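Local coordinates for protein thermospermine synthase (Medicago truncatula, PDB 6BQ6) that probably transfers an aminopropyl group from decarboxylated S-adenosylmethionine to spermidine, producing the tetraamine thermospermine, which is bound in this structure, at residues 84-89 and 249-254; 90-95 and 117-122; 182-187 and 215-220; 245-250 and 258-263. All coordinates share one frame; numbering follows the deposited sequence.

Contact 1 of 4, residues 84-89 and 249-254; sequences EFIYHE and AHIPSY. With TER (N-(3-amino-propyl)-N-(5-aminopropyl)-1,4-diaminobutane), chain F.
With CG trans to its backbone N (chi1 170°), Tyr-87 sends its ring from helix 84-98 toward Tyr-254, whose CG lies opposite its own carbonyl carbon (chi1 -68°); the two side chains meet at about a right angle. The Tyr-254 hydroxyl thus rests over one face of the Tyr-87 ring, OH to CG 3.8 Å, while Tyr-87 CD1 stands at the edge of the Tyr-254 ring, 3.9 Å from CE2. Ile-251 fills the angle between them: its CD1 is 3.8 Å from Tyr-87 CB, and its CG2 sits over the centre of one Tyr-254 face. Thermospermine C10 occupies the opposite face, 3.5 Å from Tyr-254 CZ. Behind the rings, Ile-86 CG2 slides past Ile-251 CG1 at 3.9 Å. Both phenols find polar partners nearby, Tyr-87 OH with Asp-181, the predicted proton acceptor, and Tyr-254 OH with Gln-78 O. A leucine in place of Tyr-254 would probably leave Gln-78 O without its hydroxyl mate and C10 without the ring face beneath it. No hydrogen bond joins 84-89 to 249-254. The nearest ligand atoms are carbons, C10 at Tyr-254 and C6 at Tyr-87 OH, consistent with a largely apolar, aromatic wall that meets the methylenes by packing.

Contact 2 of 4, residues 90-95 and 117-122; sequences CLVHPA and RELLRH
His-93, reaching out from helix 84-98, is held at both ring nitrogens by residues of 117-122. Its NE2 donates to Glu-118 OE1 over 2.8 Å, with an angle of 157° at the hydrogen; the oxygen lies in the imidazole plane and accepts the hydrogen bond through its anti lone pair, although ring and carboxylate planes are 84° apart. At the other nitrogen, His-93 ND1 is hydrogen-bonded to His-122 NE2 at 2.9 Å. Those two rings meet rim to rim, neither covering the face of the other.

Salt bridges gather on the same carboxylate. A bend at chi2 (-58°) curls the Glu-118 chain so that both oxygens can be gripped: Arg-121 NH1 meets the syn lone pair of OE1 at 2.7 Å, and Arg-117 takes OE2 side-on with NE and NH2, the NE to OE2 distance being 3.0 Å.

Apolar packing closes the interface beside the polar cluster. Val-92 CG1 touches Leu-119 CD2 at 3.6 Å, and Val-92 CB lies 3.9 Å from Glu-118 CB.

Chemically, OE1 accepts two hydrogen bonds from different directions, so the buried carboxylate is fixed in rotation, and its charge is probably balanced largely by the two arginines. The acceptor Glu-118 OE1 is likely to keep a proton on His-93 NE2, whereas the proton between ND1 and His-122 could belong to either ring; the neighbouring Arg-121 would probably weigh against a doubly protonated His-93, while the carboxylate would pull the other way.

Contact 3 of 4, residues 182-187 and 215-220; sequences LADPIE and VTQAGP. With TER (N-(3-amino-propyl)-N-(5-aminopropyl)-1,4-diaminobutane), chain F.
The amide of Gln-217 reaches from strand 212-220 to the loop 182-187 and binds it through NE2. The firmer bond goes to Asp-184 OD1, 2.8 Å away with an angle of 153° at the hydrogen; amide and carboxylate planes are within 13° of each other, and the donor meets OD1 almost head-on. A second, weak bond runs from Gln-217 NE2 to Leu-182 O at 3.0 Å. Beside it, Leu-182 O lies 3.5 Å from thermospermine N5.

What positions the amide is its other end. Gln-217 CG lies between the backbone N and carbonyl carbon (chi1 82°), and a further bend at chi2 brings OE1 back to its own strand, where Gly-219 N donates to it over 3.0 Å from above the carbonyl plane. Trp-258 NE1 is another donor to OE1. A leucine at Gln-217 would probably strip Asp-184 OD1 of its donor, leave Trp-258 NE1 without an acceptor and free the loop to shift.

Further out, Asp-184 OD2 packs 3.6 Å from Pro-220 CD. One water accepts from Leu-182 N and donates to Thr-216 OG1, which in turn donates to Gln-217 O at 2.7 Å.

The arrangement lies where parallel strands 175-181 and 212-220 end, with the predicted proton acceptor Asp-181 just ahead of the loop: the C-terminal ends of the parallel strands of a Rossmann-like sheet, where this class of fold places its active site.

Contact 4 of 4, residues 245-250 and 258-263; sequences VPYSAH and WGWVLA. With TER (N-(3-amino-propyl)-N-(5-aminopropyl)-1,4-diaminobutane), chain F.
Strands 245-250 and 258-263 run antiparallel, their axes 4.6 Å apart at closest and 157° between directions, as the two arms of the beta hairpin that ends the mixed Rossmann-like sheet. Six backbone hydrogen bonds join three hydrogen-bonded pairs, Val-245 with Leu-262, Tyr-247 with Trp-260 and Ala-249 with Trp-258. Pro-246 stands in a non-hydrogen-bonded pair with Val-261, so its missing N-H costs this ladder nothing; both face helix 230-238.

On the face toward helix 84-98, the torsion of Tyr-247 (chi1 66°) lays its ring across the neighbouring strand. Trp-260 CB comes over that ring in a CH-pi contact, 3.8 Å from the Tyr-247 centroid and 24° off the normal. Leu-262 CG approaches Tyr-247 CE1 to 3.7 Å, and the hydroxyl of Tyr-247 is probably hydrogen-bonded to Cys-90 O of helix 84-98. Farther along, Trp-260 CZ3 lies 3.8 Å from Ala-249 CB, and the indole edge is turned to Ala-249 N of strand 243-251.

Trp-258 turns away from its partner strand into the polyamine pocket. One indole face lies against the ligand, with Trp-258 CZ2 3.6 Å from thermospermine C8.

From the N terminus, helix 84-98 supplies the opening segments of two contacts. Contact 2 closes first, a short loop through strand 104-107 that returns helix 114-120 to the same helix. Contact 3 follows in series, joining the loop after strand 175-181 to strand 212-220. Contact 1 spans both, ending only at 249-254. Contact 4 starts on that strand, sharing Ala-249 and His-250, and closes the last hairpin. The salt bridge Glu-84 to Arg-117 ties contact 1 to contact 2, and probable backbone hydrogen bonds of Gly-259 with Ala-218 and Gly-219 tie contact 4 to contact 3. Contacts 1, 3 and 4 touch thermospermine; in contact 2 the Val-92 side chain is about 12 Å from it.

Contact 1 of 4, residues 84-89 and 249-254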
# COMPACT_ATOMS: atom_id res chain seq x y z
N GLU B 84 -12.18 -18.20 11.55
CA GLU B 84 -13.57 -17.86 11.89
C GLU B 84 -14.15 -18.72 13.01
O GLU B 84 -15.04 -18.26 13.72
CB GLU B 84 -14.48 -17.83 10.66
CG GLU B 84 -14.62 -19.13 9.91
CD GLU B 84 -15.69 -20.08 10.43
OE1 GLU B 84 -15.88 -21.12 9.77
OE2 GLU B 84 -16.34 -19.86 11.47
N PHE B 85 -13.67 -19.95 13.16
CA PHE B 85 -14.10 -20.84 14.25
C PHE B 85 -13.95 -20.15 15.63
O PHE B 85 -14.72 -20.39 16.53
CB PHE B 85 -13.42 -22.21 14.20
CG PHE B 85 -11.98 -22.22 14.67
CD1 PHE B 85 -11.67 -22.41 15.96
CD2 PHE B 85 -10.95 -22.00 13.78
CE1 PHE B 85 -10.36 -22.43 16.41
CE2 PHE B 85 -9.63 -22.02 14.21
CZ PHE B 85 -9.33 -22.21 15.52
N ILE B 86 -12.91 -19.30 15.78
CA ILE B 86 -12.71 -18.62 17.04
C ILE B 86 -13.88 -17.65 17.30
O ILE B 86 -14.44 -17.67 18.40
CB ILE B 86 -11.38 -17.86 17.07
CG1 ILE B 86 -10.22 -18.82 16.79
CG2 ILE B 86 -11.16 -17.15 18.41
CD1 ILE B 86 -8.89 -18.12 16.72
N TYR B 87 -14.20 -16.80 16.33
CA TYR B 87 -15.23 -15.82 16.50
C TYR B 87 -16.57 -16.56 16.73
O TYR B 87 -17.34 -16.17 17.60
CB TYR B 87 -15.32 -14.91 15.25
CG TYR B 87 -16.51 -14.02 15.26
CD1 TYR B 87 -16.47 -12.74 15.83
CD2 TYR B 87 -17.71 -14.42 14.67
CE1 TYR B 87 -17.60 -11.93 15.85
CE2 TYR B 87 -18.83 -13.64 14.71
CZ TYR B 87 -18.77 -12.39 15.28
OH TYR B 87 -19.90 -11.59 15.29
N HIS B 88 -16.85 -17.58 15.94
CA HIS B 88 -18.16 -18.19 16.04
C HIS B 88 -18.32 -19.07 17.27
O HIS B 88 -19.39 -19.11 17.85
CB HIS B 88 -18.50 -18.89 14.74
CG HIS B 88 -18.72 -17.92 13.62
ND1 HIS B 88 -17.77 -17.69 12.64
CD2 HIS B 88 -19.71 -17.02 13.41
CE1 HIS B 88 -18.21 -16.73 11.84
NE2 HIS B 88 -19.40 -16.33 12.28
N GLU B 89 -17.27 -19.77 17.69
CA GLU B 89 -17.35 -20.50 18.96
C GLU B 89 -17.48 -19.56 20.15
O GLU B 89 -18.29 -19.82 21.04
CB GLU B 89 -16.14 -21.38 19.18
CG GLU B 89 -16.13 -22.66 18.34
CD GLU B 89 -15.00 -23.60 18.69
OE1 GLU B 89 -14.36 -23.45 19.77
OE2 GLU B 89 -14.76 -24.54 17.89
N ALA B 249 -11.25 -12.28 22.90
CA ALA B 249 -10.29 -13.26 22.39
C ALA B 249 -9.66 -12.72 21.15
O ALA B 249 -10.28 -12.03 20.39
CB ALA B 249 -11.01 -14.57 22.08
N HIS B 250 -8.40 -13.08 20.93
CA HIS B 250 -7.73 -12.68 19.71
C HIS B 250 -8.19 -13.43 18.49
O HIS B 250 -8.29 -14.66 18.52
CB HIS B 250 -6.23 -12.98 19.91
CG HIS B 250 -5.34 -12.49 18.78
ND1 HIS B 250 -4.54 -13.33 18.06
CD2 HIS B 250 -5.17 -11.26 18.25
CE1 HIS B 250 -3.92 -12.65 17.11
NE2 HIS B 250 -4.28 -11.38 17.22
N ILE B 251 -8.39 -12.69 17.40
CA ILE B 251 -8.70 -13.28 16.11
C ILE B 251 -7.63 -12.78 15.10
O ILE B 251 -7.59 -11.64 14.75
CB ILE B 251 -10.11 -12.96 15.69
CG1 ILE B 251 -11.10 -13.61 16.71
CG2 ILE B 251 -10.42 -13.54 14.31
CD1 ILE B 251 -12.42 -12.97 16.68
N PRO B 252 -6.71 -13.65 14.71
CA PRO B 252 -5.54 -13.18 13.96
C PRO B 252 -5.90 -12.40 12.73
O PRO B 252 -5.30 -11.36 12.48
CB PRO B 252 -4.80 -14.48 13.61
CG PRO B 252 -5.17 -15.41 14.68
CD PRO B 252 -6.56 -15.05 15.12
N SER B 253 -6.91 -12.84 11.99
CA SER B 253 -7.27 -12.18 10.74
C SER B 253 -7.88 -10.81 10.96
O SER B 253 -7.90 -9.99 10.05
CB SER B 253 -8.24 -13.01 9.91
OG SER B 253 -9.43 -13.27 10.59
N TYR B 254 -8.40 -10.57 12.16
CA TYR B 254 -8.94 -9.27 12.53
C TYR B 254 -7.92 -8.27 13.00
O TYR B 254 -8.28 -7.10 13.22
CB TYR B 254 -10.02 -9.49 13.63
CG TYR B 254 -11.31 -10.21 13.24
CD1 TYR B 254 -11.52 -10.76 11.96
CD2 TYR B 254 -12.32 -10.36 14.18
CE1 TYR B 254 -12.70 -11.40 11.66
CE2 TYR B 254 -13.51 -11.00 13.88
CZ TYR B 254 -13.71 -11.53 12.62
OH TYR B 254 -14.88 -12.16 12.34
N1 TER F . -23.13 -8.74 9.12
C2 TER F . -22.75 -9.99 9.75
C3 TER F . -22.11 -9.72 11.11
C4 TER F . -20.76 -9.06 11.02
N5 TER F . -20.10 -9.07 12.30
C6 TER F . -18.76 -9.62 12.43
C7 TER F . -17.95 -8.85 13.46
C8 TER F . -16.47 -9.05 13.16
N9 TER F . -15.95 -8.08 12.22
C10 TER F . -14.57 -8.18 11.84
C11 TER F . -13.92 -6.87 11.45
C12 TER F . -12.40 -7.10 11.41
C13 TER F . -11.65 -5.98 10.71
N14 TER F . -12.20 -4.68 11.04

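Contact 2 of 4, residues 90-95 and 117-122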
# COMPACT_ATOMS: atom_id res chain seq x y z
N CYS B 90 -16.72 -18.47 20.15
CA CYS B 90 -16.84 -17.46 21.23
C CYS B 90 -18.20 -16.77 21.26
O CYS B 90 -18.72 -16.53 22.35
CB CYS B 90 -15.77 -16.40 21.18
SG CYS B 90 -14.13 -17.04 21.62
N LEU B 91 -18.76 -16.48 20.09
CA LEU B 91 -20.06 -15.82 20.00
C LEU B 91 -21.17 -16.71 20.54
O LEU B 91 -22.07 -16.23 21.20
CB LEU B 91 -20.41 -15.46 18.57
CG LEU B 91 -21.81 -14.86 18.22
CD1 LEU B 91 -22.00 -13.53 18.96
CD2 LEU B 91 -21.99 -14.74 16.75
N VAL B 92 -21.11 -18.01 20.26
CA VAL B 92 -22.22 -18.95 20.49
C VAL B 92 -22.15 -19.75 21.77
O VAL B 92 -23.11 -19.77 22.56
CB VAL B 92 -22.38 -19.90 19.27
CG1 VAL B 92 -23.33 -21.04 19.57
CG2 VAL B 92 -22.85 -19.09 18.05
N HIS B 93 -21.01 -20.40 22.02
CA HIS B 93 -21.02 -21.42 23.06
C HIS B 93 -21.20 -20.97 24.49
O HIS B 93 -21.97 -21.60 25.22
CB HIS B 93 -19.86 -22.37 22.87
CG HIS B 93 -19.91 -23.06 21.57
ND1 HIS B 93 -21.06 -23.69 21.12
CD2 HIS B 93 -19.01 -23.20 20.57
CE1 HIS B 93 -20.88 -24.15 19.91
NE2 HIS B 93 -19.64 -23.88 19.55
N PRO B 94 -20.52 -19.88 24.89
CA PRO B 94 -20.70 -19.44 26.28
C PRO B 94 -22.17 -19.18 26.62
O PRO B 94 -22.64 -19.63 27.69
CB PRO B 94 -19.86 -18.17 26.32
CG PRO B 94 -18.76 -18.42 25.35
CD PRO B 94 -19.45 -19.12 24.20
N ALA B 95 -22.89 -18.47 25.76
CA ALA B 95 -24.32 -18.24 26.02
C ALA B 95 -25.09 -19.51 26.20
O ALA B 95 -25.78 -19.71 27.20
CB ALA B 95 -24.94 -17.39 24.93
N ARG B 117 -24.34 -22.65 12.28
CA ARG B 117 -23.58 -23.91 12.34
C ARG B 117 -23.20 -24.25 13.78
O ARG B 117 -23.41 -25.38 14.27
CB ARG B 117 -22.32 -23.80 11.49
CG ARG B 117 -21.46 -25.04 11.55
CD ARG B 117 -20.12 -24.72 10.96
NE ARG B 117 -19.31 -23.89 11.84
CZ ARG B 117 -18.58 -22.84 11.46
NH1 ARG B 117 -18.60 -22.39 10.21
NH2 ARG B 117 -17.79 -22.22 12.37
N GLU B 118 -22.61 -23.28 14.49
CA GLU B 118 -22.23 -23.56 15.87
C GLU B 118 -23.42 -23.83 16.80
O GLU B 118 -23.35 -24.66 17.67
CB GLU B 118 -21.34 -22.43 16.43
CG GLU B 118 -20.01 -22.31 15.73
CD GLU B 118 -19.17 -23.60 15.79
OE1 GLU B 118 -19.08 -24.26 16.82
OE2 GLU B 118 -18.56 -23.95 14.75
N LEU B 119 -24.49 -23.05 16.66
CA LEU B 119 -25.72 -23.30 17.41
C LEU B 119 -26.28 -24.70 17.20
O LEU B 119 -26.68 -25.35 18.15
CB LEU B 119 -26.80 -22.31 17.03
CG LEU B 119 -26.56 -20.88 17.54
CD1 LEU B 119 -27.30 -19.83 16.72
CD2 LEU B 119 -26.88 -20.75 19.00
N LEU B 120 -26.24 -25.15 15.96
CA LEU B 120 -26.79 -26.48 15.60
C LEU B 120 -25.95 -27.66 16.09
O LEU B 120 -26.39 -28.80 16.06
CB LEU B 120 -26.98 -26.55 14.08
CG LEU B 120 -28.12 -25.61 13.61
CD1 LEU B 120 -27.98 -25.40 12.11
CD2 LEU B 120 -29.54 -26.08 13.90
N ARG B 121 -24.73 -27.41 16.54
CA ARG B 121 -23.94 -28.41 17.25
C ARG B 121 -24.51 -28.77 18.60
O ARG B 121 -24.14 -29.79 19.15
CB ARG B 121 -22.48 -27.98 17.39
CG ARG B 121 -21.78 -27.87 16.04
CD ARG B 121 -20.34 -27.37 16.16
NE ARG B 121 -19.54 -28.24 17.03
CZ ARG B 121 -18.53 -27.85 17.82
NH1 ARG B 121 -18.17 -26.60 17.93
NH2 ARG B 121 -17.92 -28.74 18.55
N HIS B 122 -25.37 -27.93 19.18
CA HIS B 122 -25.98 -28.22 20.46
C HIS B 122 -27.14 -29.16 20.32
O HIS B 122 -28.12 -28.84 19.68
CB HIS B 122 -26.41 -26.91 21.10
CG HIS B 122 -25.27 -26.15 21.67
ND1 HIS B 122 -25.05 -26.06 23.02
CD2 HIS B 122 -24.31 -25.40 21.08
CE1 HIS B 122 -23.98 -25.31 23.25
NE2 HIS B 122 -23.51 -24.91 22.09

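Contact 3 of 4, residues 182-187 and 215-220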
# COMPACT_ATOMS: atom_id res chain seq x y z
N LEU B 182 -24.38 -8.71 14.31
CA LEU B 182 -24.53 -7.59 13.42
C LEU B 182 -23.25 -6.81 13.29
O LEU B 182 -22.29 -6.99 14.07
CB LEU B 182 -25.58 -6.62 13.97
CG LEU B 182 -26.92 -7.28 14.24
CD1 LEU B 182 -27.66 -6.44 15.28
CD2 LEU B 182 -27.74 -7.41 12.97
N ALA B 183 -23.23 -5.90 12.30
CA ALA B 183 -22.14 -4.91 12.20
C ALA B 183 -22.06 -4.08 13.49
O ALA B 183 -23.03 -3.94 14.18
CB ALA B 183 -22.40 -4.00 11.01
N ASP B 184 -20.87 -3.57 13.81
CA ASP B 184 -20.67 -2.66 14.92
C ASP B 184 -21.62 -1.47 14.83
O ASP B 184 -21.89 -1.00 13.73
CB ASP B 184 -19.23 -2.12 14.96
CG ASP B 184 -18.19 -3.20 15.20
OD1 ASP B 184 -18.58 -4.35 15.53
OD2 ASP B 184 -16.97 -2.87 15.07
N PRO B 185 -22.06 -0.94 15.99
CA PRO B 185 -22.99 0.20 15.92
C PRO B 185 -22.27 1.45 15.42
O PRO B 185 -21.11 1.67 15.71
CB PRO B 185 -23.45 0.37 17.37
CG PRO B 185 -22.41 -0.29 18.21
CD PRO B 185 -21.80 -1.38 17.38
N ILE B 186 -22.98 2.24 14.65
CA ILE B 186 -22.46 3.48 14.09
C ILE B 186 -23.68 4.41 14.06
O ILE B 186 -24.66 4.10 13.39
CB ILE B 186 -21.80 3.25 12.68
CG1 ILE B 186 -22.66 2.35 11.77
CG2 ILE B 186 -20.43 2.57 12.82
CD1 ILE B 186 -22.24 2.33 10.31
N GLU B 187 -23.68 5.44 14.90
CA GLU B 187 -24.75 6.47 14.87
C GLU B 187 -25.15 6.76 13.43
O GLU B 187 -24.33 7.26 12.65
CB GLU B 187 -24.33 7.77 15.56
CG GLU B 187 -25.52 8.57 16.06
CD GLU B 187 -25.86 8.31 17.51
OE1 GLU B 187 -25.02 7.70 18.23
OE2 GLU B 187 -26.96 8.75 17.94
N VAL B 215 -26.57 -12.60 23.89
CA VAL B 215 -25.14 -12.38 23.61
C VAL B 215 -25.05 -11.54 22.34
O VAL B 215 -25.79 -11.77 21.37
CB VAL B 215 -24.32 -13.68 23.50
CG1 VAL B 215 -24.88 -14.61 22.43
CG2 VAL B 215 -22.84 -13.40 23.26
N THR B 216 -24.13 -10.59 22.33
CA THR B 216 -23.83 -9.85 21.13
C THR B 216 -22.32 -9.85 20.91
O THR B 216 -21.55 -9.65 21.86
CB THR B 216 -24.42 -8.41 21.13
OG1 THR B 216 -24.13 -7.79 19.87
CG2 THR B 216 -23.87 -7.57 22.26
N GLN B 217 -21.91 -9.86 19.64
CA GLN B 217 -20.60 -9.39 19.29
C GLN B 217 -20.50 -7.91 19.69
O GLN B 217 -21.48 -7.16 19.66
CB GLN B 217 -20.28 -9.65 17.85
CG GLN B 217 -20.83 -8.64 16.84
CD GLN B 217 -19.91 -7.45 16.67
OE1 GLN B 217 -18.72 -7.53 16.96
NE2 GLN B 217 -20.47 -6.32 16.32
N ALA B 218 -19.31 -7.50 20.11
CA ALA B 218 -19.16 -6.16 20.71
C ALA B 218 -17.90 -5.42 20.25
O ALA B 218 -17.41 -4.55 20.96
CB ALA B 218 -19.26 -6.29 22.19
N GLY B 219 -17.46 -5.70 19.04
CA GLY B 219 -16.44 -4.98 18.38
C GLY B 219 -15.05 -5.24 18.86
O GLY B 219 -14.81 -6.18 19.63
N PRO B 220 -14.15 -4.37 18.44
CA PRO B 220 -12.79 -4.49 18.92
C PRO B 220 -12.71 -4.44 20.43
O PRO B 220 -13.39 -3.66 21.09
CB PRO B 220 -12.09 -3.30 18.27
CG PRO B 220 -12.89 -2.96 17.07
CD PRO B 220 -14.30 -3.22 17.53
N1 TER F . -23.13 -8.74 9.12
C2 TER F . -22.75 -9.99 9.75
C3 TER F . -22.11 -9.72 11.11
C4 TER F . -20.76 -9.06 11.02
N5 TER F . -20.10 -9.07 12.30
C6 TER F . -18.76 -9.62 12.43
C7 TER F . -17.95 -8.85 13.46
C8 TER F . -16.47 -9.05 13.16
N9 TER F . -15.95 -8.08 12.22
C10 TER F . -14.57 -8.18 11.84
C11 TER F . -13.92 -6.87 11.45
C12 TER F . -12.40 -7.10 11.41
C13 TER F . -11.65 -5.98 10.71
N14 TER F . -12.20 -4.68 11.04
O HOH W 1 -24.33 -7.71 17.00

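Contact 4 of 4, residues 245-250 and 258-263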
# COMPACT_ATOMS: atom_id res chain seq x y z
N VAL B 245 -21.63 -9.98 31.34
CA VAL B 245 -20.28 -10.58 31.32
C VAL B 245 -19.61 -10.30 29.98
O VAL B 245 -19.92 -10.93 29.01
CB VAL B 245 -20.34 -12.11 31.61
CG1 VAL B 245 -18.95 -12.75 31.50
CG2 VAL B 245 -20.96 -12.44 32.96
N PRO B 246 -18.66 -9.34 29.95
CA PRO B 246 -17.90 -9.03 28.76
C PRO B 246 -16.72 -9.99 28.68
O PRO B 246 -16.18 -10.41 29.73
CB PRO B 246 -17.43 -7.59 28.99
CG PRO B 246 -17.29 -7.49 30.46
CD PRO B 246 -18.36 -8.39 31.05
N TYR B 247 -16.40 -10.37 27.47
CA TYR B 247 -15.29 -11.31 27.24
C TYR B 247 -14.68 -11.11 25.89
O TYR B 247 -15.25 -10.46 25.00
CB TYR B 247 -15.74 -12.74 27.49
CG TYR B 247 -16.77 -13.29 26.56
CD1 TYR B 247 -18.10 -13.00 26.73
CD2 TYR B 247 -16.42 -14.22 25.58
CE1 TYR B 247 -19.05 -13.55 25.90
CE2 TYR B 247 -17.38 -14.79 24.76
CZ TYR B 247 -18.68 -14.48 24.94
OH TYR B 247 -19.66 -14.96 24.10
N SER B 248 -13.44 -11.55 25.74
CA SER B 248 -12.70 -11.25 24.52
C SER B 248 -11.69 -12.32 24.14
O SER B 248 -11.31 -13.16 24.97
CB SER B 248 -12.01 -9.89 24.67
OG SER B 248 -11.01 -9.92 25.69
N ALA B 249 -11.25 -12.28 22.90
CA ALA B 249 -10.29 -13.26 22.39
C ALA B 249 -9.66 -12.72 21.15
O ALA B 249 -10.28 -12.03 20.39
CB ALA B 249 -11.01 -14.57 22.08
N HIS B 250 -8.40 -13.08 20.93
CA HIS B 250 -7.73 -12.68 19.71
C HIS B 250 -8.19 -13.43 18.49
O HIS B 250 -8.29 -14.66 18.52
CB HIS B 250 -6.23 -12.98 19.91
CG HIS B 250 -5.34 -12.49 18.78
ND1 HIS B 250 -4.54 -13.33 18.06
CD2 HIS B 250 -5.17 -11.26 18.25
CE1 HIS B 250 -3.92 -12.65 17.11
NE2 HIS B 250 -4.28 -11.38 17.22
N TRP B 258 -11.03 -9.27 19.76
CA TRP B 258 -12.44 -9.01 19.55
C TRP B 258 -13.25 -9.29 20.82
O TRP B 258 -12.88 -10.14 21.65
CB TRP B 258 -12.96 -9.89 18.40
CG TRP B 258 -14.01 -9.20 17.66
CD1 TRP B 258 -15.39 -9.36 17.75
CD2 TRP B 258 -13.81 -8.11 16.78
NE1 TRP B 258 -16.01 -8.45 16.93
CE2 TRP B 258 -15.08 -7.65 16.35
CE3 TRP B 258 -12.67 -7.44 16.31
CZ2 TRP B 258 -15.20 -6.59 15.43
CZ3 TRP B 258 -12.83 -6.34 15.46
CH2 TRP B 258 -14.06 -5.95 15.05
N GLY B 259 -14.41 -8.64 20.95
CA GLY B 259 -15.21 -8.79 22.13
C GLY B 259 -16.63 -9.26 21.90
O GLY B 259 -17.18 -9.12 20.80
N TRP B 260 -17.18 -9.76 22.98
CA TRP B 260 -18.59 -10.18 23.06
C TRP B 260 -19.08 -9.87 24.43
O TRP B 260 -18.29 -9.73 25.40
CB TRP B 260 -18.74 -11.70 22.83
CG TRP B 260 -18.13 -12.15 21.55
CD1 TRP B 260 -18.76 -12.27 20.30
CD2 TRP B 260 -16.79 -12.56 21.33
NE1 TRP B 260 -17.88 -12.70 19.37
CE2 TRP B 260 -16.65 -12.85 19.95
CE3 TRP B 260 -15.65 -12.68 22.15
CZ2 TRP B 260 -15.45 -13.25 19.40
CZ3 TRP B 260 -14.49 -13.09 21.58
CH2 TRP B 260 -14.38 -13.34 20.22
N VAL B 261 -20.38 -9.75 24.57
CA VAL B 261 -20.97 -9.54 25.87
C VAL B 261 -22.18 -10.45 26.05
O VAL B 261 -23.10 -10.42 25.22
CB VAL B 261 -21.41 -8.09 26.05
CG1 VAL B 261 -21.98 -7.84 27.45
CG2 VAL B 261 -20.27 -7.08 25.77
N LEU B 262 -22.18 -11.22 27.16
CA LEU B 262 -23.35 -11.93 27.67
C LEU B 262 -24.19 -11.07 28.59
O LEU B 262 -23.64 -10.33 29.40
CB LEU B 262 -22.98 -13.13 28.52
CG LEU B 262 -22.07 -14.17 27.95
CD1 LEU B 262 -21.84 -15.28 28.94
CD2 LEU B 262 -22.71 -14.73 26.69
N ALA B 263 -25.50 -11.20 28.49
CA ALA B 263 -26.40 -10.47 29.38
C ALA B 263 -27.60 -11.35 29.72
O ALA B 263 -28.15 -12.05 28.88
CB ALA B 263 -26.84 -9.16 28.74
N1 TER F . -23.13 -8.74 9.12
C2 TER F . -22.75 -9.99 9.75
C3 TER F . -22.11 -9.72 11.11
C4 TER F . -20.76 -9.06 11.02
N5 TER F . -20.10 -9.07 12.30
C6 TER F . -18.76 -9.62 12.43
C7 TER F . -17.95 -8.85 13.46
C8 TER F . -16.47 -9.05 13.16
N9 TER F . -15.95 -8.08 12.22
C10 TER F . -14.57 -8.18 11.84
C11 TER F . -13.92 -6.87 11.45
C12 TER F . -12.40 -7.10 11.41
C13 TER F . -11.65 -5.98 10.71
N14 TER F . -12.20 -4.68 11.04